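Side-chain contacts in beta-d-glucoside glucohydrolase (Hypocrea jecorina, PDB 3ZZ1), which acts as a glycoside hydrolase family 3 beta-glucosidase, probably releasing beta-D-glucose from the terminal, non-reducing ends of beta-D-glucosides: residues A[137-140]-A[141-145]; A[240-243]-A[244-247]; A[283-286]-A[287-290]. All blocks are in the same frame, centred on the assembly; numbering follows the deposited sequence.

Contact 1: A[137-140]-A[141-145]; sequences TGIA and MGQTI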
ATOM      1  N   THR A 137       0.607  -4.301   6.354  1.00  9.54           N
ATOM      2  CA  THR A 137       1.253  -3.193   5.652  1.00  9.57           C
ATOM      3  C   THR A 137       2.753  -3.183   5.943  1.00  9.64           C
ATOM      4  O   THR A 137       3.560  -2.991   5.035  1.00  9.68           O
ATOM      5  CB  THR A 137       0.603  -1.849   6.028  1.00  9.60           C
ATOM      6  OG1 THR A 137      -0.747  -1.841   5.554  1.00 10.71           O
ATOM      7  CG2 THR A 137       1.355  -0.663   5.418  1.00  9.58           C
ATOM      8  N   GLY A 138       3.113  -3.419   7.204  1.00  9.75           N
ATOM      9  CA  GLY A 138       4.512  -3.527   7.607  1.00  9.61           C
ATOM     10  C   GLY A 138       5.241  -4.649   6.891  1.00  9.62           C
ATOM     11  O   GLY A 138       6.305  -4.435   6.315  1.00  9.84           O
ATOM     12  N   ILE A 139       4.672  -5.852   6.923  1.00  9.96           N
ATOM     13  CA  ILE A 139       5.242  -6.986   6.185  1.00 10.08           C
ATOM     14  C   ILE A 139       5.375  -6.652   4.695  1.00  9.98           C
ATOM     15  O   ILE A 139       6.443  -6.835   4.110  1.00 10.21           O
ATOM     16  CB  ILE A 139       4.422  -8.296   6.394  1.00 10.08           C
ATOM     17  CG1 ILE A 139       4.464  -8.738   7.869  1.00 10.45           C
ATOM     18  CG2 ILE A 139       4.918  -9.409   5.467  1.00  9.94           C
ATOM     19  CD1 ILE A 139       5.851  -9.103   8.419  1.00  9.63           C
ATOM     20  N   ALA A 140       4.299  -6.143   4.098  1.00  9.76           N
ATOM     21  CA  ALA A 140       4.322  -5.730   2.697  1.00  9.80           C
ATOM     22  C   ALA A 140       5.394  -4.664   2.427  1.00  9.89           C
ATOM     23  O   ALA A 140       6.134  -4.766   1.446  1.00  9.79           O
ATOM     24  CB  ALA A 140       2.942  -5.252   2.250  1.00  9.52           C
ATOM     25  N   MET A 141       5.492  -3.661   3.302  1.00  9.88           N
ATOM     26  CA  MET A 141       6.544  -2.642   3.184  1.00 10.19           C
ATOM     27  C   MET A 141       7.933  -3.268   3.100  1.00 10.48           C
ATOM     28  O   MET A 141       8.682  -3.005   2.154  1.00 11.11           O
ATOM     29  CB  MET A 141       6.495  -1.642   4.346  1.00 10.03           C
ATOM     30  CG  MET A 141       5.356  -0.619   4.273  1.00  9.29           C
ATOM     31  SD  MET A 141       5.393   0.496   2.860  1.00  8.91           S
ATOM     32  CE  MET A 141       6.690   1.652   3.314  1.00  9.82           C
ATOM     33  N   GLY A 142       8.258  -4.104   4.085  1.00 10.57           N
ATOM     34  CA  GLY A 142       9.545  -4.790   4.156  1.00 10.53           C
ATOM     35  C   GLY A 142       9.857  -5.659   2.952  1.00 10.60           C
ATOM     36  O   GLY A 142      10.984  -5.645   2.451  1.00 10.35           O
ATOM     37  N   GLN A 143       8.859  -6.414   2.486  1.00 10.67           N
ATOM     38  CA  GLN A 143       9.034  -7.284   1.321  1.00 10.72           C
ATOM     39  C   GLN A 143       9.268  -6.474   0.046  1.00 10.76           C
ATOM     40  O   GLN A 143      10.091  -6.852  -0.789  1.00 11.04           O
ATOM     41  CB  GLN A 143       7.846  -8.243   1.144  1.00 10.65           C
ATOM     42  CG  GLN A 143       7.691  -9.311   2.244  1.00 11.02           C
ATOM     43  CD  GLN A 143       8.704 -10.461   2.162  1.00 12.86           C
ATOM     44  OE1 GLN A 143       8.906 -11.178   3.143  1.00 13.23           O
ATOM     45  NE2 GLN A 143       9.335 -10.644   0.997  1.00 11.74           N
ATOM     46  N   THR A 144       8.553  -5.358  -0.092  1.00 10.79           N
ATOM     47  CA  THR A 144       8.628  -4.515  -1.293  1.00 11.03           C
ATOM     48  C   THR A 144       9.970  -3.791  -1.375  1.00 11.10           C
ATOM     49  O   THR A 144      10.556  -3.667  -2.451  1.00 11.39           O
ATOM     50  CB  THR A 144       7.471  -3.482  -1.335  1.00 10.94           C
ATOM     51  OG1 THR A 144       6.220  -4.166  -1.209  1.00 11.03           O
ATOM     52  CG2 THR A 144       7.474  -2.679  -2.633  1.00 10.24           C
ATOM     53  N   ILE A 145      10.446  -3.324  -0.226  1.00 11.29           N
ATOM     54  CA  ILE A 145      11.702  -2.584  -0.142  1.00 11.28           C
ATOM     55  C   ILE A 145      12.899  -3.511  -0.339  1.00 11.41           C
ATOM     56  O   ILE A 145      13.847  -3.149  -1.025  1.00 11.13           O
ATOM     57  CB  ILE A 145      11.785  -1.771   1.177  1.00 11.07           C
ATOM     58  CG1 ILE A 145      10.888  -0.535   1.064  1.00 10.86           C
ATOM     59  CG2 ILE A 145      13.216  -1.362   1.505  1.00 10.78           C
ATOM     60  CD1 ILE A 145      10.408   0.007   2.383  1.00  9.89           C
TER
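In helix 134-150, part of the TIM-barrel-like N-terminal domain of this family 3 enzyme, Thr144 folds its side chain back onto the carbonyl of Ala140, one turn earlier. The hydroxyl Thr144 OG1 donates to Ala140 O at 2.7 Å, and the backbone amide Thr144 N reaches that same oxygen at 2.9 Å. Two donors thus grip one carbonyl, from opposite faces of its plane. The hydroxyl comes in from above, 39° out of the plane and not on a lone pair, whereas the amide is tilted only about half as far. What sends the hydroxyl backward is the first torsion of Thr144, which sets OG1 beside the backbone N and opposite the carbonyl carbon (chi1 -54°). The side chain is buried and touches Ile90 of helix 87-103, and its hydroxyl finds its acceptor within its own helix. Two turns earlier, Thr137 OG1 does likewise with Asp133 O, just ahead of the helix.

On another side of the helix, Thr137 and Met141 lie side by side and point the same way. Met141 N closes the main-chain bond to Thr137 O at 2.7 Å, and Met141 CG lies close to that oxygen, at 3.1 Å. The methyl Thr137 CG2 meets Met141 CG more loosely, at 4.2 Å. Bends at chi2 and chi3 then lead the sulfur end of Met141 away, among Ala114, Ala157 and Ala192. Gln143 and Ile139 form a third pair, with Gln143 CG alongside Ile139 CG2 at 4.3 Å, in the direction of helix 87-103. A threonine hydroxyl returned to the carbonyl four residues back is a familiar feature of alpha-helices, here in a barrel helix that touches strand 154-160 and helices 87-103 and 178-194.

Contact 2: A[240-243]-A[244-247]; sequences QHTT and VQSA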
ATOM      1  N   GLN A 240       7.874  21.680   2.655  1.00 12.68           N
ATOM      2  CA  GLN A 240       8.775  22.405   3.557  1.00 12.92           C
ATOM      3  C   GLN A 240       8.244  23.817   3.819  1.00 12.81           C
ATOM      4  O   GLN A 240       7.734  24.468   2.906  1.00 12.93           O
ATOM      5  CB  GLN A 240      10.180  22.472   2.952  1.00 13.09           C
ATOM      6  CG  GLN A 240      11.274  22.982   3.891  1.00 13.30           C
ATOM      7  CD  GLN A 240      12.640  22.993   3.227  1.00 13.97           C
ATOM      8  OE1 GLN A 240      12.744  22.958   2.001  1.00 15.76           O
ATOM      9  NE2 GLN A 240      13.694  23.036   4.033  1.00 13.40           N
ATOM     10  N   HIS A 241       8.371  24.290   5.056  1.00 12.61           N
ATOM     11  CA  HIS A 241       7.847  25.606   5.426  1.00 12.50           C
ATOM     12  C   HIS A 241       8.895  26.598   5.949  1.00 12.51           C
ATOM     13  O   HIS A 241       8.729  27.807   5.786  1.00 12.18           O
ATOM     14  CB  HIS A 241       6.667  25.467   6.399  1.00 12.51           C
ATOM     15  CG  HIS A 241       5.476  24.790   5.797  1.00 12.13           C
ATOM     16  ND1 HIS A 241       4.433  25.485   5.226  1.00 12.32           N
ATOM     17  CD2 HIS A 241       5.179  23.477   5.650  1.00 12.33           C
ATOM     18  CE1 HIS A 241       3.540  24.631   4.758  1.00 11.99           C
ATOM     19  NE2 HIS A 241       3.966  23.405   5.008  1.00 12.39           N
ATOM     20  N   THR A 242       9.964  26.093   6.562  1.00 12.47           N
ATOM     21  CA  THR A 242      11.059  26.955   7.029  1.00 12.72           C
ATOM     22  C   THR A 242      12.426  26.513   6.515  1.00 12.54           C
ATOM     23  O   THR A 242      12.630  25.347   6.178  1.00 12.43           O
ATOM     24  CB  THR A 242      11.166  26.991   8.572  1.00 12.71           C
ATOM     25  OG1 THR A 242      11.422  25.664   9.054  1.00 13.41           O
ATOM     26  CG2 THR A 242       9.899  27.566   9.217  1.00 12.69           C
ATOM     27  N   THR A 243      13.366  27.455   6.497  1.00 12.51           N
ATOM     28  CA  THR A 243      14.764  27.153   6.223  1.00 12.43           C
ATOM     29  C   THR A 243      15.416  26.472   7.429  1.00 12.28           C
ATOM     30  O   THR A 243      15.913  25.350   7.325  1.00 11.93           O
ATOM     31  CB  THR A 243      15.543  28.431   5.850  1.00 12.45           C
ATOM     32  OG1 THR A 243      15.002  28.973   4.640  1.00 12.80           O
ATOM     33  CG2 THR A 243      17.041  28.134   5.657  1.00 12.68           C
ATOM     34  N   VAL A 244      15.376  27.158   8.569  1.00 12.12           N
ATOM     35  CA  VAL A 244      16.140  26.786   9.760  1.00 11.90           C
ATOM     36  C   VAL A 244      15.521  25.668  10.610  1.00 12.01           C
ATOM     37  O   VAL A 244      16.205  24.694  10.928  1.00 12.05           O
ATOM     38  CB  VAL A 244      16.443  28.037  10.630  1.00 11.81           C
ATOM     39  CG1 VAL A 244      17.087  27.649  11.950  1.00 11.71           C
ATOM     40  CG2 VAL A 244      17.349  28.999   9.863  1.00 11.08           C
ATOM     41  N   GLN A 245      14.250  25.808  10.983  1.00 12.28           N
ATOM     42  CA  GLN A 245      13.586  24.809  11.837  1.00 12.49           C
ATOM     43  C   GLN A 245      13.538  23.416  11.191  1.00 12.31           C
ATOM     44  O   GLN A 245      13.792  22.406  11.863  1.00 11.97           O
ATOM     45  CB  GLN A 245      12.174  25.252  12.253  1.00 12.66           C
ATOM     46  CG  GLN A 245      11.548  24.323  13.311  1.00 14.08           C
ATOM     47  CD  GLN A 245      10.100  24.633  13.630  1.00 15.43           C
ATOM     48  OE1 GLN A 245       9.736  25.780  13.900  1.00 17.24           O
ATOM     49  NE2 GLN A 245       9.263  23.600  13.623  1.00 16.01           N
ATOM     50  N   SER A 246      13.214  23.363   9.896  1.00 12.08           N
ATOM     51  CA  SER A 246      13.157  22.089   9.172  1.00 11.73           C
ATOM     52  C   SER A 246      14.519  21.390   9.253  1.00 11.97           C
ATOM     53  O   SER A 246      14.610  20.231   9.685  1.00 11.91           O
ATOM     54  CB  SER A 246      12.698  22.289   7.721  1.00 11.77           C
ATOM     55  OG  SER A 246      13.665  22.990   6.947  1.00 10.91           O
ATOM     56  N   ALA A 247      15.574  22.116   8.880  1.00 11.81           N
ATOM     57  CA  ALA A 247      16.949  21.624   8.992  1.00 11.89           C
ATOM     58  C   ALA A 247      17.270  21.074  10.393  1.00 11.81           C
ATOM     59  O   ALA A 247      17.713  19.929  10.530  1.00 11.96           O
ATOM     60  CB  ALA A 247      17.940  22.728   8.603  1.00 12.02           C
TER
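Ser246 and Gln240 meet end to side: the extended glutamine chain brings its amide up to the serine hydroxyl, and Gln240 NE2 donates to Ser246 OG at 2.9 Å. The bond is nearly straight (169°), with the oxygen only 3° out of the amide plane. Because Gln240 OE1 is held by Ser254, both ends of the amide have partners, which probably holds its orientation. Ser246 OG donates in turn to Thr242 O at 2.7 Å, tilted from that carbonyl plane, so the small hydroxyl accepts from a side-chain amide and donates to a main-chain oxygen. It gets there with OG placed between the backbone N and the carbonyl carbon (chi1 68°).

This is the junction where the loop following strand 232-235 of the TIM-barrel-like domain enters helix 244-249, and the bonds tie the incoming chain to the first turn. Thr242 faces that turn, its OG1 accepting the N-H of Ser246 at 3.0 Å. The side chains of Thr242 and Gln245 cross obliquely, with Thr242 OG1 against Gln245 CB at 3.3 Å. Both have a further partner in Glu214, whose OE2 bonds Thr242 OG1 and whose main-chain oxygen takes Gln245 NE2. The Thr243 side chain packs on Ala270 and Ala274 of helix 269-276, while Thr243 O comes within 3.6 Å of the methyl Ala247 CB.

Contact 3: A[283-286]-A[287-290]; sequences SRVD and DMVT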
ATOM      1  N   SER A 283      27.380  20.806  11.513  1.00 14.01           N
ATOM      2  CA  SER A 283      27.213  19.406  11.911  1.00 13.49           C
ATOM      3  C   SER A 283      25.888  18.822  11.420  1.00 13.13           C
ATOM      4  O   SER A 283      25.834  17.666  11.006  1.00 12.98           O
ATOM      5  CB  SER A 283      27.310  19.266  13.431  1.00 13.62           C
ATOM      6  OG  SER A 283      26.261  19.976  14.070  1.00 13.63           O
ATOM      7  N   ARG A 284      24.827  19.627  11.474  1.00 12.61           N
ATOM      8  CA  ARG A 284      23.513  19.212  10.989  1.00 12.62           C
ATOM      9  C   ARG A 284      23.524  18.933   9.483  1.00 12.55           C
ATOM     10  O   ARG A 284      23.014  17.902   9.046  1.00 12.79           O
ATOM     11  CB  ARG A 284      22.446  20.249  11.348  1.00 12.40           C
ATOM     12  CG  ARG A 284      21.003  19.840  11.045  1.00 12.52           C
ATOM     13  CD  ARG A 284      20.542  18.579  11.806  1.00 11.95           C
ATOM     14  NE  ARG A 284      20.799  17.351  11.056  1.00 11.75           N
ATOM     15  CZ  ARG A 284      20.034  16.894  10.063  1.00 11.92           C
ATOM     16  NH1 ARG A 284      18.949  17.561   9.685  1.00 10.90           N
ATOM     17  NH2 ARG A 284      20.356  15.766   9.443  1.00 10.10           N
ATOM     18  N   VAL A 285      24.110  19.846   8.709  1.00 12.54           N
ATOM     19  CA  VAL A 285      24.258  19.681   7.258  1.00 12.39           C
ATOM     20  C   VAL A 285      25.181  18.503   6.936  1.00 12.40           C
ATOM     21  O   VAL A 285      24.909  17.732   6.017  1.00 12.42           O
ATOM     22  CB  VAL A 285      24.749  20.991   6.574  1.00 12.40           C
ATOM     23  CG1 VAL A 285      25.140  20.752   5.116  1.00 12.05           C
ATOM     24  CG2 VAL A 285      23.671  22.074   6.666  1.00 12.37           C
ATOM     25  N   ASP A 286      26.260  18.364   7.702  1.00 12.35           N
ATOM     26  CA  ASP A 286      27.143  17.207   7.581  1.00 12.30           C
ATOM     27  C   ASP A 286      26.392  15.890   7.796  1.00 12.29           C
ATOM     28  O   ASP A 286      26.667  14.898   7.111  1.00 12.73           O
ATOM     29  CB  ASP A 286      28.320  17.321   8.553  1.00 12.38           C
ATOM     30  CG  ASP A 286      29.472  18.153   7.994  1.00 12.48           C
ATOM     31  OD1 ASP A 286      29.396  18.638   6.839  1.00 11.85           O
ATOM     32  OD2 ASP A 286      30.469  18.310   8.718  1.00 12.04           O
ATOM     33  N   ASP A 287      25.444  15.888   8.735  1.00 12.07           N
ATOM     34  CA  ASP A 287      24.596  14.720   8.975  1.00 11.81           C
ATOM     35  C   ASP A 287      23.641  14.435   7.811  1.00 11.72           C
ATOM     36  O   ASP A 287      23.426  13.271   7.471  1.00 11.68           O
ATOM     37  CB  ASP A 287      23.806  14.847  10.281  1.00 11.64           C
ATOM     38  CG  ASP A 287      23.048  13.565  10.633  1.00 11.55           C
ATOM     39  OD1 ASP A 287      23.697  12.548  10.955  1.00 11.38           O
ATOM     40  OD2 ASP A 287      21.801  13.569  10.581  1.00 11.46           O
ATOM     41  N   MET A 288      23.074  15.486   7.214  1.00 11.54           N
ATOM     42  CA  MET A 288      22.179  15.330   6.057  1.00 11.54           C
ATOM     43  C   MET A 288      22.901  14.604   4.929  1.00 11.35           C
ATOM     44  O   MET A 288      22.367  13.658   4.338  1.00 11.19           O
ATOM     45  CB  MET A 288      21.717  16.685   5.514  1.00 11.64           C
ATOM     46  CG  MET A 288      20.941  17.574   6.460  1.00 11.64           C
ATOM     47  SD  MET A 288      20.613  19.136   5.631  1.00 12.57           S
ATOM     48  CE  MET A 288      19.891  20.103   6.948  1.00 13.12           C
ATOM     49  N   VAL A 289      24.121  15.062   4.646  1.00 11.11           N
ATOM     50  CA  VAL A 289      24.917  14.555   3.530  1.00 11.09           C
ATOM     51  C   VAL A 289      25.341  13.110   3.777  1.00 10.97           C
ATOM     52  O   VAL A 289      25.239  12.274   2.880  1.00 11.16           O
ATOM     53  CB  VAL A 289      26.133  15.474   3.231  1.00 11.19           C
ATOM     54  CG1 VAL A 289      26.979  14.912   2.108  1.00 11.12           C
ATOM     55  CG2 VAL A 289      25.649  16.874   2.855  1.00 11.26           C
ATOM     56  N   THR A 290      25.785  12.817   4.998  1.00 10.76           N
ATOM     57  CA  THR A 290      26.131  11.452   5.393  1.00 10.79           C
ATOM     58  C   THR A 290      24.986  10.480   5.106  1.00 10.74           C
ATOM     59  O   THR A 290      25.190   9.449   4.482  1.00 10.86           O
ATOM     60  CB  THR A 290      26.520  11.375   6.880  1.00 10.77           C
ATOM     61  OG1 THR A 290      27.578  12.305   7.139  1.00 10.85           O
ATOM     62  CG2 THR A 290      26.972   9.963   7.246  1.00 10.63           C
TER
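Arg284 and Asp287 form a salt bridge from one residue to the third after it along helix 282-298 of the TIM-barrel-like domain, joining Arg284 NH2 to Asp287 OD2 at 2.9 Å. Their side chains are angled to one another, the guanidinium and carboxylate planes 60° apart. The carboxylate meets the guanidinium at its edge, using the anti lone pair of OD2, and the bond is moderately bent. Met288 crosses Arg284 at about a right angle and lays CG over one guanidinium face, 3.5 Å from Arg284 NH2. The arginine curls over its own helix through bends at chi2 (61°) and chi3, which place the cationic end beside Asp287 and Met288, three and four residues on.

Around this first shell, Asp252 forms a second salt bridge with Arg284 NH2, while Arg284 NH1 bonds the main-chain oxygen of Leu251; Asp287 OD2 is shared with Arg291. An alanine in place of Arg284 would remove this hub and would probably leave Asp252 without this partner, Asp287 reliant on Arg291, and a gap beside Met288 CG. On the buried flank, Val285 CG2 touches Met288 CE at 4.3 Å, and Val289 packs on Leu20 and Val32 of helices 8-20 and 25-32. Asp286 reaches helix 25-32 by a salt bridge to Lys28. Its carbonyl has two donors, which approach from opposite faces of its plane: Asp286 O takes Thr290 N at 3.1 Å and Thr290 OG1 at 2.7 Å.

How the contacts relate
From the N terminus, the three contacts follow one another in series; none nests within or crosses another, and each is local. Contact 1 closes a turn inside helix 134-150, its centre about 9 Å from the centre of the chain. Contact 2 closes the end of the loop between strand 232-235 and helix 244-249, and contact 3 a turn of helix 282-298. Contacts 2 and 3 meet directly: Ala247 O accepts a probable hydrogen bond from Arg284 NH1 at 2.8 Å, and Ala247 CB packs on Met288 CE, joining the two helices. Contact 1 stands apart, its centre about 30 Å from that of contact 2 and 28 Å from that of contact 3.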